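PDB 7A9J: Cfl from Pectobacterium brasiliense, which is a coronafacic acid ligase of the ATP-dependent AMP-binding family, which probably activates carboxylic acids with ATP for amide formation. Local coordinates for residues A[205-208]-A[209-213]; A[239-242]-A[243-247]. The protein carries 1 engineered substitution. One frame throughout, in Å; residues are numbered along the deposited sequence.

Interaction 1. Residues A[205-208]-A[209-213]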
loop_
_atom_site.group_PDB
_atom_site.type_symbol
_atom_site.label_atom_id
_atom_site.label_comp_id
_atom_site.label_asym_id
_atom_site.label_seq_id
_atom_site.Cartn_x
_atom_site.Cartn_y
_atom_site.Cartn_z
ATOM N N THR A 205 4.161 8.275 16.668
ATOM C CA THR A 205 3.577 8.116 15.335
ATOM C C THR A 205 3.351 6.648 15.011
ATOM O O THR A 205 2.280 6.246 14.505
ATOM C CB THR A 205 4.480 8.685 14.226
ATOM O OG1 THR A 205 5.005 9.960 14.595
ATOM C CG2 THR A 205 3.619 8.893 12.939
ATOM N N LEU A 206 4.352 5.819 15.316
ATOM C CA LEU A 206 4.234 4.424 14.957
ATOM C C LEU A 206 3.149 3.721 15.788
ATOM O O LEU A 206 2.387 2.914 15.242
ATOM C CB LEU A 206 5.606 3.779 15.152
ATOM C CG LEU A 206 5.840 2.474 14.464
ATOM C CD1 LEU A 206 5.688 2.623 12.949
ATOM C CD2 LEU A 206 7.293 2.069 14.858
ATOM N N ILE A 207 3.105 3.991 17.099
ATOM C CA ILE A 207 2.023 3.474 17.951
ATOM C C ILE A 207 0.667 3.827 17.307
ATOM O O ILE A 207 -0.204 2.968 17.124
ATOM C CB ILE A 207 2.129 4.081 19.358
ATOM C CG1 ILE A 207 3.389 3.563 20.133
ATOM C CG2 ILE A 207 0.844 3.848 20.200
ATOM C CD1 ILE A 207 3.575 4.374 21.376
ATOM N N ASP A 208 0.478 5.108 16.984
ATOM C CA ASP A 208 -0.823 5.555 16.482
ATOM C C ASP A 208 -1.092 5.000 15.079
ATOM O O ASP A 208 -2.228 4.628 14.762
ATOM C CB ASP A 208 -0.901 7.092 16.504
ATOM C CG ASP A 208 -0.846 7.649 17.962
ATOM O OD1 ASP A 208 -1.269 6.906 18.886
ATOM O OD2 ASP A 208 -0.425 8.811 18.174
ATOM N N ALA A 209 -0.043 4.866 14.252
ATOM C CA ALA A 209 -0.226 4.284 12.928
ATOM C C ALA A 209 -0.558 2.794 13.007
ATOM O O ALA A 209 -1.347 2.272 12.196
ATOM C CB ALA A 209 1.029 4.500 12.092
ATOM N N VAL A 210 0.097 2.070 13.928
ATOM C CA VAL A 210 -0.247 0.666 14.100
ATOM C C VAL A 210 -1.675 0.533 14.611
ATOM O O VAL A 210 -2.422 -0.376 14.193
ATOM C CB VAL A 210 0.763 -0.005 15.074
ATOM C CG1 VAL A 210 0.249 -1.375 15.457
ATOM C CG2 VAL A 210 2.137 -0.148 14.312
ATOM N N ASN A 211 -2.071 1.427 15.527
ATOM C CA ASN A 211 -3.442 1.409 16.054
ATOM C C ASN A 211 -4.478 1.661 14.938
ATOM O O ASN A 211 -5.528 0.988 14.919
ATOM C CB ASN A 211 -3.623 2.453 17.154
ATOM C CG ASN A 211 -2.979 2.030 18.484
ATOM O OD1 ASN A 211 -2.621 0.877 18.672
ATOM N ND2 ASN A 211 -2.836 2.982 19.397
ATOM N N LEU A 212 -4.171 2.548 13.990
ATOM C CA LEU A 212 -5.036 2.692 12.810
ATOM C C LEU A 212 -5.055 1.384 12.028
ATOM O O LEU A 212 -6.118 0.898 11.615
ATOM C CB LEU A 212 -4.551 3.806 11.882
ATOM C CG LEU A 212 -4.764 5.213 12.460
ATOM C CD1 LEU A 212 -3.885 6.213 11.721
ATOM C CD2 LEU A 212 -6.295 5.606 12.319
ATOM N N THR A 213 -3.877 0.802 11.807
ATOM C CA THR A 213 -3.809 -0.381 10.959
ATOM C C THR A 213 -4.532 -1.570 11.593
ATOM O O THR A 213 -5.139 -2.375 10.880
ATOM C CB THR A 213 -2.316 -0.728 10.698
ATOM O OG1 THR A 213 -1.700 0.482 10.168
ATOM C CG2 THR A 213 -2.230 -1.845 9.667
HETATM O O HOH W 1 -3.623 5.701 18.698
#
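Helix 203-214 carries Asp208 and Asn211 one turn apart, and a water joins their ends. Asp208 OD1 accepts from the water at 2.7 Å. The water in turn accepts from Asn211 ND2 at 2.9 Å. The carboxylate and the amide are thus linked without touching. Asp208 OD2 makes a salt bridge with Lys204, so both carboxylate oxygens are engaged. The Ile207 and Asn211 side chains run next to each other off the helix, and Ile207 CG2 comes 3.9 Å from Asn211 ND2. Chi1 of Ile207 (-69°) turns CG2 opposite the backbone N, and this is the branch that meets the amide of Asn211.

The backbone is regular, with Ala209 N, Val210 N, Asn211 N and Leu212 N each bonded to the carbonyl four residues earlier. Ala209 O has two donors, both from Thr213. Thr213 OG1 reaches it at 2.7 Å and Thr213 N at 3.0 Å, from opposite faces of the carbonyl plane. The OG1 bond ties the threonine hydroxyl back to its own helix.

Leu206, Ala209 and Thr213 pack on Leu244 of helix 240-251. Thr205 OG1 bonds to Lys385 O, and Leu212 touches Leu361 and Ser382 in neighbouring loops.

Interaction 2. Residues A[239-242]-A[243-247]. With R4Z (6-ethyl-1-oxidanylidene-indene-4-carboxylic acid), chain B.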
loop_
_atom_site.group_PDB
_atom_site.type_symbol
_atom_site.label_atom_id
_atom_site.label_comp_id
_atom_site.label_asym_id
_atom_site.label_seq_id
_atom_site.Cartn_x
_atom_site.Cartn_y
_atom_site.Cartn_z
ATOM N N SER A 239 8.334 -1.927 2.689
ATOM C CA SER A 239 7.465 -0.754 2.364
ATOM C C SER A 239 6.591 -0.382 3.569
ATOM O O SER A 239 6.058 -1.257 4.247
ATOM C CB SER A 239 6.586 -1.113 1.181
ATOM O OG SER A 239 5.828 0.037 0.784
ATOM N N PRO A 240 6.409 0.882 3.911
ATOM C CA PRO A 240 5.683 1.247 5.155
ATOM C C PRO A 240 4.313 0.606 5.406
ATOM O O PRO A 240 4.051 0.208 6.533
ATOM C CB PRO A 240 5.502 2.783 4.999
ATOM C CG PRO A 240 6.749 3.211 4.366
ATOM C CD PRO A 240 7.009 2.078 3.264
ATOM N N TRP A 241 3.437 0.474 4.401
ATOM C CA TRP A 241 2.163 -0.181 4.713
ATOM C C TRP A 241 2.370 -1.607 5.279
ATOM O O TRP A 241 1.693 -2.005 6.221
ATOM C CB TRP A 241 1.281 -0.249 3.474
ATOM C CG TRP A 241 -0.130 -0.709 3.739
ATOM C CD1 TRP A 241 -0.878 -0.518 4.878
ATOM C CD2 TRP A 241 -0.958 -1.394 2.808
ATOM N NE1 TRP A 241 -2.146 -1.089 4.717
ATOM C CE2 TRP A 241 -2.206 -1.636 3.458
ATOM C CE3 TRP A 241 -0.756 -1.841 1.493
ATOM C CZ2 TRP A 241 -3.244 -2.325 2.838
ATOM C CZ3 TRP A 241 -1.763 -2.514 0.876
ATOM C CH2 TRP A 241 -2.988 -2.773 1.563
ATOM N N SER A 242 3.280 -2.367 4.694
ATOM C CA SER A 242 3.514 -3.737 5.193
ATOM C C SER A 242 4.182 -3.729 6.548
ATOM O O SER A 242 3.956 -4.639 7.337
ATOM C CB SER A 242 4.345 -4.522 4.221
ATOM O OG SER A 242 3.590 -4.832 3.070
ATOM N N ILE A 243 5.039 -2.745 6.824
ATOM C CA ILE A 243 5.624 -2.662 8.169
ATOM C C ILE A 243 4.522 -2.516 9.207
ATOM O O ILE A 243 4.469 -3.242 10.216
ATOM C CB ILE A 243 6.598 -1.471 8.230
ATOM C CG1 ILE A 243 7.731 -1.703 7.271
ATOM C CG2 ILE A 243 6.999 -1.197 9.717
ATOM C CD1 ILE A 243 8.706 -0.504 7.105
ATOM N N LEU A 244 3.572 -1.599 8.931
ATOM C CA LEU A 244 2.490 -1.374 9.855
ATOM C C LEU A 244 1.602 -2.594 9.957
ATOM O O LEU A 244 1.125 -2.904 11.058
ATOM C CB LEU A 244 1.674 -0.165 9.402
ATOM C CG LEU A 244 2.419 1.176 9.432
ATOM C CD1 LEU A 244 1.409 2.301 8.945
ATOM C CD2 LEU A 244 2.892 1.551 10.813
ATOM N N ILE A 245 1.300 -3.230 8.827
ATOM C CA ILE A 245 0.475 -4.442 8.856
ATOM C C ILE A 245 1.149 -5.500 9.706
ATOM O O ILE A 245 0.494 -6.158 10.506
ATOM C CB ILE A 245 0.265 -5.009 7.448
ATOM C CG1 ILE A 245 -0.736 -4.110 6.696
ATOM C CG2 ILE A 245 -0.285 -6.427 7.504
ATOM C CD1 ILE A 245 -0.713 -4.402 5.166
ATOM N N THR A 246 2.450 -5.642 9.536
ATOM C CA THR A 246 3.177 -6.688 10.267
ATOM C C THR A 246 3.171 -6.411 11.782
ATOM O O THR A 246 2.897 -7.307 12.589
ATOM C CB THR A 246 4.591 -6.778 9.684
ATOM O OG1 THR A 246 4.508 -7.109 8.300
ATOM C CG2 THR A 246 5.456 -7.904 10.475
ATOM N N PHE A 247 3.485 -5.181 12.204
ATOM C CA PHE A 247 3.423 -4.851 13.609
ATOM C C PHE A 247 2.013 -5.067 14.148
ATOM O O PHE A 247 1.827 -5.613 15.243
ATOM C CB PHE A 247 3.805 -3.390 13.903
ATOM C CG PHE A 247 5.238 -3.039 13.595
ATOM C CD1 PHE A 247 6.301 -3.962 13.813
ATOM C CD2 PHE A 247 5.555 -1.755 13.246
ATOM C CE1 PHE A 247 7.609 -3.564 13.544
ATOM C CE2 PHE A 247 6.862 -1.373 12.967
ATOM C CZ PHE A 247 7.904 -2.254 13.166
HETATM C C13 R4Z B . 1.043 4.653 5.038
HETATM C C15 R4Z B . -1.017 3.494 4.118
HETATM C C02 R4Z B . -3.002 2.200 3.049
HETATM C C03 R4Z B . -3.329 1.529 1.871
HETATM C C04 R4Z B . -2.130 1.744 0.946
HETATM C C05 R4Z B . -1.698 2.794 3.134
HETATM C C06 R4Z B . -1.075 2.539 1.886
HETATM C C07 R4Z B . 0.227 2.986 1.695
HETATM C C08 R4Z B . 0.924 2.720 0.351
HETATM C C11 R4Z B . 0.914 3.653 2.709
HETATM C C12 R4Z B . 0.302 3.918 3.941
HETATM C C14 R4Z B . 2.037 3.702 5.764
HETATM O O01 R4Z B . -3.788 2.276 3.956
HETATM O O09 R4Z B . 2.174 2.872 0.307
HETATM O O10 R4Z B . 0.288 2.377 -0.697
#
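Ser239 O and Pro240 O accept from Ile243 N and Leu244 N, four residues on, in the first turn of helix 240-251. Ser239 holds the N-cap position, though its hydroxyl makes no capping bond. Trp241 O continues the series by accepting from Ile245 N.

The main side-chain pair is Trp241 with Ile245. The CD1 methyl of Ile245 sits over one face of the indole, 3.6 Å from the centroid of the five-membered ring. This is a CH-pi contact, only 11° off the ring normal. With CG1 beside its own backbone N (chi1 -74°), Ile245 runs back along the helix and sets that methyl on the ring.

The bound R4Z lies against the opposite face of Trp241. The two planes are nearly parallel, and R4Z C03 comes 3.7 Å from Trp241 CE2. The indole is therefore sandwiched between an isoleucine methyl and the flat bicycle of the ligand. The ethyl tail of R4Z is met by two other side chains: its terminal carbon C14 is 3.5 Å from Leu244 CD1 and 3.7 Å from Pro240 CB.

Further along, Ser242 O takes two bonds from Thr246. The hydroxyl OG1 arrives at 2.7 Å and the amide N at 2.8 Å, one on each side of the carbonyl plane.

Pro240, Trp241 and Leu244 thus form an apolar wall of the pocket, touching R4Z mainly through carbon atoms and the flat face of the indole. A polar contact to R4Z comes from Ser333, whose OG is hydrogen-bonded to it. Contacts of the apolar kind probably favour a flat, apolar acyl group.

In the fold
The centres of interactions 1 and 2 are about 10 Å apart; they lie on helices 203-214 and 240-251, which pack against each other. Leu244 is the main meeting point. Its CD2 is 3.7 Å from both Leu206 CD1 and Ala209 CB, and its CB is 3.5 Å from Thr213 OG1. Leu244, already on the ligand through CD1, thus joins helix 203-214 to the pocket. Further from the ligand, Val210 CG2 meets Phe247 CB at 3.7 Å. Interaction 2 lines the pocket directly. Interaction 1 stands behind it, with the side chain of Ala209 about 6 Å from R4Z.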